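PDB 4LHP: FG41 Malonate Semialdehyde Decarboxylase from Coryneform bacterium, which belongs to the tautomerase (MIF-like) superfamily and assembles as a trimer whose subunits are each built around a mixed four-stranded beta-sheet backed by helices. Local coordinates for residues 4-9 against 43-48; 8-13 against 62-67; 66-71 against 102-107. All blocks are in the same frame, centred on the assembly; numbering follows the deposited sequence.

How the contacts relate
The three contacts illustrate how a tautomerase-type subunit is assembled from two beta-alpha-beta units. Contact 1 and contact 3 are the parallel strand pairs of the two units, their centres about 13 Å apart. Strand 2-8 and strand 66-73 run antiparallel between them, joined by probable hydrogen bonds from Ile67 N to Asp6 O (2.8 Å) and from His69 N to Arg4 O (2.9 Å). Contact 2, whose centre is about 6 Å from that of contact 1 and about 15 Å from that of contact 3, links the loop leaving strand 2-8 to the loop entering strand 66-73. Contacts 1 and 3 both reach neighbouring subunits of the trimer.

Contact 1: 4-9 against 43-48; sequences RIDLTS and TAHDPS
The His45 imidazole meets segment 4-9 with its edges. Leu7 O lies in the ring plane beside CD2, 3.4 Å away, and Asp6 OD1 receives the proton of NE2 at 2.6 Å, from a point 18° out of that plane. The motif is a parallel strand pair, the two strands of a beta-alpha-beta unit whose crossover is helix 13-31. The His-carboxylate bond uses the anti lone pair of OD1, with the carboxylate and ring planes turned 42° apart. With chi1 at -72°, Asp6 CG stands anti to its own carbonyl carbon and the carboxylate lies alongside Thr43, on the face it shares with His45. Outside the strand pair, the second oxygen, OD2, forms a salt bridge with Arg4 of the second subunit, so the carboxylate is gripped from two chains.

Backbone bonds from Thr43 N to Ile5 O, Leu7 N to Thr43 O and His45 N to Leu7 O continue the pairing, and Ser9 N extends it past the strand end to His45 O at 2.6 Å. On the other face, Leu7 CD1 rests against Ala44 CB (3.7 Å), under helix 13-31. Beyond the strands, a water bridges Ser9 OG and Asp46 OD2. The pair closes where the Thr8 methyl CG2 presses on Pro47 CA at 3.6 Å.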
loop_
_atom_site.group_PDB
_atom_site.type_symbol
_atom_site.label_atom_id
_atom_site.label_comp_id
_atom_site.label_asym_id
_atom_site.label_seq_id
_atom_site.Cartn_x
_atom_site.Cartn_y
_atom_site.Cartn_z
ATOM N N ARG A 4 -6.973 -2.194 2.097
ATOM C CA ARG A 4 -6.682 -2.605 0.729
ATOM C C ARG A 4 -6.930 -4.101 0.589
ATOM O O ARG A 4 -6.204 -4.916 1.160
ATOM C CB ARG A 4 -5.236 -2.278 0.347
ATOM C CG ARG A 4 -4.888 -0.808 0.463
ATOM C CD ARG A 4 -3.557 -0.488 -0.199
ATOM N NE ARG A 4 -3.343 0.954 -0.303
ATOM C CZ ARG A 4 -3.641 1.691 -1.372
ATOM N NH1 ARG A 4 -4.160 1.138 -2.456
ATOM N NH2 ARG A 4 -3.416 2.995 -1.367
ATOM N N ILE A 5 -7.962 -4.459 -0.167
ATOM C CA ILE A 5 -8.283 -5.861 -0.402
ATOM C C ILE A 5 -7.896 -6.262 -1.818
ATOM O O ILE A 5 -8.516 -5.825 -2.788
ATOM C CB ILE A 5 -9.780 -6.143 -0.210
ATOM C CG1 ILE A 5 -10.245 -5.632 1.153
ATOM C CG2 ILE A 5 -10.057 -7.638 -0.354
ATOM C CD1 ILE A 5 -11.743 -5.702 1.354
ATOM N N ASP A 6 -6.863 -7.089 -1.931
ATOM C CA ASP A 6 -6.439 -7.607 -3.225
ATOM C C ASP A 6 -6.807 -9.080 -3.348
ATOM O O ASP A 6 -6.363 -9.914 -2.559
ATOM C CB ASP A 6 -4.932 -7.418 -3.417
ATOM C CG ASP A 6 -4.549 -5.966 -3.650
ATOM O OD1 ASP A 6 -4.332 -5.587 -4.820
ATOM O OD2 ASP A 6 -4.466 -5.204 -2.664
ATOM N N LEU A 7 -7.627 -9.388 -4.345
ATOM C CA LEU A 7 -8.089 -10.748 -4.567
ATOM C C LEU A 7 -8.013 -11.054 -6.059
ATOM O O LEU A 7 -7.329 -10.348 -6.797
ATOM C CB LEU A 7 -9.503 -10.927 -4.007
ATOM C CG LEU A 7 -10.455 -9.743 -4.185
ATOM C CD1 LEU A 7 -10.700 -9.466 -5.656
ATOM C CD2 LEU A 7 -11.765 -9.997 -3.456
ATOM N N THR A 8 -8.700 -12.099 -6.507
ATOM C CA THR A 8 -8.538 -12.564 -7.879
ATOM C C THR A 8 -9.822 -12.488 -8.704
ATOM O O THR A 8 -10.927 -12.578 -8.171
ATOM C CB THR A 8 -8.004 -13.996 -7.897
ATOM O OG1 THR A 8 -8.864 -14.837 -7.121
ATOM C CG2 THR A 8 -6.602 -14.036 -7.308
ATOM N N SER A 9 -9.657 -12.339 -10.015
ATOM C CA SER A 9 -10.771 -12.058 -10.917
ATOM C C SER A 9 -11.728 -13.233 -11.119
ATOM O O SER A 9 -12.843 -13.045 -11.606
ATOM C CB SER A 9 -10.246 -11.573 -12.274
ATOM O OG SER A 9 -9.251 -12.439 -12.794
ATOM N N THR A 43 -9.046 -4.500 -5.421
ATOM C CA THR A 43 -8.321 -4.742 -6.655
ATOM C C THR A 43 -8.395 -6.222 -6.997
ATOM O O THR A 43 -7.843 -7.061 -6.287
ATOM C CB THR A 43 -6.845 -4.329 -6.540
ATOM O OG1 THR A 43 -6.749 -3.007 -5.995
ATOM C CG2 THR A 43 -6.181 -4.362 -7.907
ATOM N N ALA A 44 -9.095 -6.539 -8.080
ATOM C CA ALA A 44 -9.186 -7.913 -8.551
ATOM C C ALA A 44 -8.080 -8.181 -9.562
ATOM O O ALA A 44 -7.921 -7.441 -10.534
ATOM C CB ALA A 44 -10.548 -8.172 -9.166
ATOM N N HIS A 45 -7.316 -9.240 -9.320
ATOM C CA HIS A 45 -6.177 -9.573 -10.160
ATOM C C HIS A 45 -6.386 -10.894 -10.875
ATOM O O HIS A 45 -7.152 -11.742 -10.427
ATOM C CB HIS A 45 -4.912 -9.708 -9.311
ATOM C CG HIS A 45 -4.546 -8.471 -8.556
ATOM N ND1 HIS A 45 -3.447 -7.705 -8.873
ATOM C CD2 HIS A 45 -5.125 -7.873 -7.488
ATOM C CE1 HIS A 45 -3.365 -6.686 -8.038
ATOM N NE2 HIS A 45 -4.374 -6.766 -7.188
ATOM N N ASP A 46 -5.691 -11.063 -11.992
ATOM C CA ASP A 46 -5.464 -12.389 -12.535
ATOM C C ASP A 46 -4.684 -13.145 -11.463
ATOM O O ASP A 46 -3.717 -12.614 -10.917
ATOM C CB ASP A 46 -4.657 -12.302 -13.827
ATOM C CG ASP A 46 -4.439 -13.654 -14.470
ATOM O OD1 ASP A 46 -3.582 -14.418 -13.976
ATOM O OD2 ASP A 46 -5.122 -13.951 -15.473
ATOM N N PRO A 47 -5.105 -14.377 -11.140
ATOM C CA PRO A 47 -4.488 -15.102 -10.021
ATOM C C PRO A 47 -2.969 -15.218 -10.122
ATOM O O PRO A 47 -2.296 -15.300 -9.094
ATOM C CB PRO A 47 -5.139 -16.485 -10.106
ATOM C CG PRO A 47 -6.462 -16.226 -10.736
ATOM C CD PRO A 47 -6.211 -15.142 -11.743
ATOM N N SER A 48 -2.439 -15.229 -11.339
ATOM C CA SER A 48 -0.997 -15.324 -11.537
ATOM C C SER A 48 -0.270 -14.105 -10.968
ATOM O O SER A 48 0.919 -14.170 -10.658
ATOM C CB SER A 48 -0.666 -15.483 -13.024
ATOM O OG SER A 48 -1.258 -14.452 -13.795
HETATM O O HOH W 1 -6.635 -3.057 -3.579
HETATM O O HOH W 2 -8.313 -13.796 -14.899
#

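Contact 2: 8-13 against 62-67; sequences TSDRSR and SPSVVI
Arg11 reaches across to Ser64 from a type I beta turn, Thr8 to Arg11, that leads toward helix 13-31, while Ser64 itself centres an inverse gamma turn just before strand 66-73. The tight part of the contact surrounds the guanidinium. Arg11 NH2 donates to Ser64 O at 2.8 Å, nearly straight at 163°, with the acceptor close to the guanidinium plane and the donor on a carbonyl lone pair. The Arg11 side chain is extended from CG to NE, which carries the charged end past Val66, whose CG2 lies 3.7 Å from Arg11 NE. Ile19 packs against both residues, and NH1 is bonded to Gly96 O. One water fills the angle between the loops: it accepts from Arg11 NE and donates to Thr8 OG1 and Val65 O.

Toward solvent, at the exposed Asp10, hydrogen bonds replace close packing. Asp10 OD2 takes the hydroxyl proton of Ser64 across the contact, while OD1 takes that of Thr8 within its own turn, both on the syn side but tilted out of the carboxylate plane. These bonds would hold the carboxylate against rotation. The Ser64 hydroxyl makes the short outer link, OG to Asp10 OD2 at 2.5 Å.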
loop_
_atom_site.group_PDB
_atom_site.type_symbol
_atom_site.label_atom_id
_atom_site.label_comp_id
_atom_site.label_asym_id
_atom_site.label_seq_id
_atom_site.Cartn_x
_atom_site.Cartn_y
_atom_site.Cartn_z
ATOM N N THR A 8 -8.700 -12.099 -6.507
ATOM C CA THR A 8 -8.538 -12.564 -7.879
ATOM C C THR A 8 -9.822 -12.488 -8.704
ATOM O O THR A 8 -10.927 -12.578 -8.171
ATOM C CB THR A 8 -8.004 -13.996 -7.897
ATOM O OG1 THR A 8 -8.864 -14.837 -7.121
ATOM C CG2 THR A 8 -6.602 -14.036 -7.308
ATOM N N SER A 9 -9.657 -12.339 -10.015
ATOM C CA SER A 9 -10.771 -12.058 -10.917
ATOM C C SER A 9 -11.728 -13.233 -11.119
ATOM O O SER A 9 -12.843 -13.045 -11.606
ATOM C CB SER A 9 -10.246 -11.573 -12.274
ATOM O OG SER A 9 -9.251 -12.439 -12.794
ATOM N N ASP A 10 -11.301 -14.438 -10.752
ATOM C CA ASP A 10 -12.168 -15.610 -10.861
ATOM C C ASP A 10 -13.332 -15.537 -9.873
ATOM O O ASP A 10 -14.336 -16.229 -10.040
ATOM C CB ASP A 10 -11.374 -16.899 -10.639
ATOM C CG ASP A 10 -10.644 -16.913 -9.316
ATOM O OD1 ASP A 10 -9.656 -16.161 -9.176
ATOM O OD2 ASP A 10 -11.050 -17.682 -8.421
ATOM N N ARG A 11 -13.194 -14.706 -8.845
ATOM C CA ARG A 11 -14.272 -14.508 -7.881
ATOM C C ARG A 11 -15.295 -13.531 -8.444
ATOM O O ARG A 11 -14.935 -12.513 -9.036
ATOM C CB ARG A 11 -13.724 -13.997 -6.546
ATOM C CG ARG A 11 -12.854 -15.008 -5.815
ATOM C CD ARG A 11 -12.557 -14.570 -4.388
ATOM N NE ARG A 11 -11.687 -15.519 -3.697
ATOM C CZ ARG A 11 -12.108 -16.598 -3.041
ATOM N NH1 ARG A 11 -13.400 -16.892 -2.973
ATOM N NH2 ARG A 11 -11.228 -17.393 -2.451
ATOM N N SER A 12 -16.572 -13.848 -8.261
ATOM C CA SER A 12 -17.644 -13.033 -8.814
ATOM C C SER A 12 -17.617 -11.628 -8.226
ATOM O O SER A 12 -17.256 -11.440 -7.064
ATOM C CB SER A 12 -19.001 -13.676 -8.529
ATOM O OG SER A 12 -19.335 -13.569 -7.156
ATOM N N ARG A 13 -17.996 -10.647 -9.038
ATOM C CA ARG A 13 -18.160 -9.283 -8.557
ATOM C C ARG A 13 -19.008 -9.296 -7.291
ATOM O O ARG A 13 -18.729 -8.572 -6.334
ATOM C CB ARG A 13 -18.802 -8.397 -9.626
ATOM N N SER A 62 -5.473 -22.284 -2.546
ATOM C CA SER A 62 -6.020 -22.242 -3.889
ATOM C C SER A 62 -5.450 -21.010 -4.577
ATOM O O SER A 62 -4.877 -20.142 -3.921
ATOM C CB SER A 62 -7.547 -22.177 -3.854
ATOM O OG SER A 62 -8.019 -20.868 -3.574
ATOM N N PRO A 63 -5.596 -20.931 -5.903
ATOM C CA PRO A 63 -5.158 -19.725 -6.609
ATOM C C PRO A 63 -5.965 -18.500 -6.192
ATOM O O PRO A 63 -5.494 -17.373 -6.338
ATOM C CB PRO A 63 -5.423 -20.063 -8.081
ATOM C CG PRO A 63 -5.467 -21.562 -8.132
ATOM C CD PRO A 63 -6.068 -21.975 -6.827
ATOM N N SER A 64 -7.169 -18.721 -5.674
ATOM C CA SER A 64 -8.063 -17.620 -5.332
ATOM C C SER A 64 -7.721 -17.011 -3.972
ATOM O O SER A 64 -8.506 -17.078 -3.028
ATOM C CB SER A 64 -9.521 -18.087 -5.363
ATOM O OG SER A 64 -9.806 -18.805 -6.554
ATOM N N VAL A 65 -6.542 -16.402 -3.895
ATOM C CA VAL A 65 -6.045 -15.800 -2.665
ATOM C C VAL A 65 -6.743 -14.472 -2.384
ATOM O O VAL A 65 -7.126 -13.758 -3.307
ATOM C CB VAL A 65 -4.520 -15.576 -2.768
ATOM C CG1 VAL A 65 -3.995 -14.716 -1.626
ATOM C CG2 VAL A 65 -3.798 -16.918 -2.805
ATOM N N VAL A 66 -6.925 -14.162 -1.103
ATOM C CA VAL A 66 -7.467 -12.875 -0.684
ATOM C C VAL A 66 -6.542 -12.248 0.354
ATOM O O VAL A 66 -6.389 -12.762 1.461
ATOM C CB VAL A 66 -8.880 -13.020 -0.094
ATOM C CG1 VAL A 66 -9.364 -11.689 0.471
ATOM C CG2 VAL A 66 -9.839 -13.550 -1.152
ATOM N N ILE A 67 -5.924 -11.134 -0.022
ATOM C CA ILE A 67 -4.960 -10.452 0.833
ATOM C C ILE A 67 -5.558 -9.162 1.377
ATOM O O ILE A 67 -5.964 -8.285 0.615
ATOM C CB ILE A 67 -3.659 -10.152 0.061
ATOM C CG1 ILE A 67 -2.934 -11.463 -0.250
ATOM C CG2 ILE A 67 -2.755 -9.225 0.860
ATOM C CD1 ILE A 67 -1.727 -11.311 -1.139
HETATM O O HOH W 3 -9.379 -14.387 -4.493
#

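Contact 3: 66-71 against 102-107; sequences VIIHVF and VFIAIT
His69 and Thr107 meet across a parallel strand pair, the core of the second beta-alpha-beta unit, in which helix 78-92 connects strand 66-73 to strand 102-109. The imidazole is the bump on the face carrying Ile67, His69 and Phe71 with Phe103, Ala105 and Thr107, and its neighbours shape a slot for it. Ala105 CB lies over one face of the ring, offset toward the rim, 4.3 Å from the His69 centroid in a CH-pi contact; on the opposite side Phe71 CZ sits over the ring centre, 3.5 Å above the plane. The ring leans across toward segment 102-107, as chi1 of -159° sets CG anti to the backbone N. Thr107 OG1 closes the edge of the slot: it lies in the ring plane, 2.7 Å from His69 NE2, in an almost straight hydrogen bond (171°) that either atom could donate.

Thr107 also presents its carbon side to Phe71, with CB 3.7 Å from CE2 as the two side chains run alongside each other. Farther back, Ile67 CG2 fits beside the Phe103 ring, 4.0 Å from CD2. Phe39 and Phe116 of the second subunit meet this phenyl too, and Ile104 and Ala105 pair with an antiparallel strand of that chain, so the sheet continues across the trimer interface.

On the reverse face these two strands present only aliphatic side chains: Val66, Ile68 and Val70 with Val102, Ile104 and Ile106. Ile104 CG1 lies against Ile68 CB (4.1 Å) and Ile106 CG1 against Val70 CB (4.3 Å), and Phe85 of helix 78-92 packs on both isoleucines of strand 102-109. Five backbone bonds fix the register. Ile68 N donates to Phe103 O while Ile68 O accepts from Ala105 N at 2.8 Å.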
loop_
_atom_site.group_PDB
_atom_site.type_symbol
_atom_site.label_atom_id
_atom_site.label_comp_id
_atom_site.label_asym_id
_atom_site.label_seq_id
_atom_site.Cartn_x
_atom_site.Cartn_y
_atom_site.Cartn_z
ATOM N N VAL A 66 -6.925 -14.162 -1.103
ATOM C CA VAL A 66 -7.467 -12.875 -0.684
ATOM C C VAL A 66 -6.542 -12.248 0.354
ATOM O O VAL A 66 -6.389 -12.762 1.461
ATOM C CB VAL A 66 -8.880 -13.020 -0.094
ATOM C CG1 VAL A 66 -9.364 -11.689 0.471
ATOM C CG2 VAL A 66 -9.839 -13.550 -1.152
ATOM N N ILE A 67 -5.924 -11.134 -0.022
ATOM C CA ILE A 67 -4.960 -10.452 0.833
ATOM C C ILE A 67 -5.558 -9.162 1.377
ATOM O O ILE A 67 -5.964 -8.285 0.615
ATOM C CB ILE A 67 -3.659 -10.152 0.061
ATOM C CG1 ILE A 67 -2.934 -11.463 -0.250
ATOM C CG2 ILE A 67 -2.755 -9.225 0.860
ATOM C CD1 ILE A 67 -1.727 -11.311 -1.139
ATOM N N ILE A 68 -5.614 -9.063 2.702
ATOM C CA ILE A 68 -6.197 -7.910 3.379
ATOM C C ILE A 68 -5.107 -7.103 4.067
ATOM O O ILE A 68 -4.481 -7.578 5.011
ATOM C CB ILE A 68 -7.208 -8.346 4.461
ATOM C CG1 ILE A 68 -8.205 -9.357 3.892
ATOM C CG2 ILE A 68 -7.929 -7.130 5.046
ATOM C CD1 ILE A 68 -8.973 -8.837 2.708
ATOM N N HIS A 69 -4.883 -5.884 3.592
ATOM C CA HIS A 69 -3.891 -5.007 4.200
ATOM C C HIS A 69 -4.608 -3.892 4.948
ATOM O O HIS A 69 -5.188 -2.994 4.342
ATOM C CB HIS A 69 -2.950 -4.433 3.138
ATOM C CG HIS A 69 -1.640 -3.960 3.687
ATOM N ND1 HIS A 69 -0.502 -3.849 2.916
ATOM C CD2 HIS A 69 -1.287 -3.567 4.935
ATOM C CE1 HIS A 69 0.494 -3.410 3.665
ATOM N NE2 HIS A 69 0.044 -3.230 4.893
ATOM N N VAL A 70 -4.573 -3.968 6.274
ATOM C CA VAL A 70 -5.278 -3.017 7.120
ATOM C C VAL A 70 -4.365 -1.867 7.519
ATOM O O VAL A 70 -3.304 -2.076 8.108
ATOM C CB VAL A 70 -5.818 -3.701 8.389
ATOM C CG1 VAL A 70 -6.408 -2.676 9.346
ATOM C CG2 VAL A 70 -6.856 -4.752 8.019
ATOM N N PHE A 71 -4.778 -0.652 7.177
ATOM C CA PHE A 71 -4.056 0.550 7.571
ATOM C C PHE A 71 -4.859 1.277 8.640
ATOM O O PHE A 71 -5.902 1.858 8.354
ATOM C CB PHE A 71 -3.822 1.453 6.358
ATOM C CG PHE A 71 -2.853 0.883 5.360
ATOM C CD1 PHE A 71 -3.290 0.049 4.343
ATOM C CD2 PHE A 71 -1.501 1.177 5.443
ATOM C CE1 PHE A 71 -2.398 -0.478 3.425
ATOM C CE2 PHE A 71 -0.604 0.654 4.527
ATOM C CZ PHE A 71 -1.054 -0.175 3.518
ATOM N N VAL A 102 -6.675 -16.905 3.030
ATOM C CA VAL A 102 -6.679 -15.569 3.607
ATOM C C VAL A 102 -5.286 -15.188 4.090
ATOM O O VAL A 102 -4.561 -16.009 4.650
ATOM C CB VAL A 102 -7.655 -15.467 4.792
ATOM C CG1 VAL A 102 -7.769 -14.022 5.260
ATOM C CG2 VAL A 102 -9.018 -16.010 4.404
ATOM N N PHE A 103 -4.921 -13.933 3.860
ATOM C CA PHE A 103 -3.663 -13.387 4.346
ATOM C C PHE A 103 -3.918 -11.946 4.762
ATOM O O PHE A 103 -4.428 -11.148 3.975
ATOM C CB PHE A 103 -2.591 -13.460 3.258
ATOM C CG PHE A 103 -1.263 -12.894 3.672
ATOM C CD1 PHE A 103 -0.249 -13.727 4.118
ATOM C CD2 PHE A 103 -1.026 -11.530 3.611
ATOM C CE1 PHE A 103 0.977 -13.210 4.496
ATOM C CE2 PHE A 103 0.198 -11.008 3.989
ATOM C CZ PHE A 103 1.199 -11.849 4.434
ATOM N N ILE A 104 -3.578 -11.618 6.004
ATOM C CA ILE A 104 -3.894 -10.307 6.557
ATOM C C ILE A 104 -2.647 -9.623 7.106
ATOM O O ILE A 104 -1.852 -10.239 7.815
ATOM C CB ILE A 104 -4.939 -10.414 7.687
ATOM C CG1 ILE A 104 -6.160 -11.204 7.209
ATOM C CG2 ILE A 104 -5.349 -9.027 8.164
ATOM C CD1 ILE A 104 -7.183 -11.466 8.289
ATOM N N ALA A 105 -2.486 -8.346 6.775
ATOM C CA ALA A 105 -1.359 -7.563 7.267
ATOM C C ALA A 105 -1.849 -6.244 7.851
ATOM O O ALA A 105 -2.799 -5.651 7.344
ATOM C CB ALA A 105 -0.371 -7.302 6.147
ATOM N N ILE A 106 -1.197 -5.792 8.917
ATOM C CA ILE A 106 -1.544 -4.526 9.551
ATOM C C ILE A 106 -0.364 -3.561 9.499
ATOM O O ILE A 106 0.764 -3.927 9.823
ATOM C CB ILE A 106 -1.971 -4.730 11.020
ATOM C CG1 ILE A 106 -3.185 -5.664 11.094
ATOM C CG2 ILE A 106 -2.283 -3.391 11.675
ATOM C CD1 ILE A 106 -3.847 -5.718 12.459
ATOM N N THR A 107 -0.633 -2.326 9.084
ATOM C CA THR A 107 0.388 -1.286 9.031
ATOM C C THR A 107 -0.152 -0.038 9.721
ATOM O O THR A 107 -1.246 0.429 9.407
ATOM C CB THR A 107 0.784 -0.956 7.579
ATOM O OG1 THR A 107 1.350 -2.118 6.958
ATOM C CG2 THR A 107 1.800 0.177 7.541
#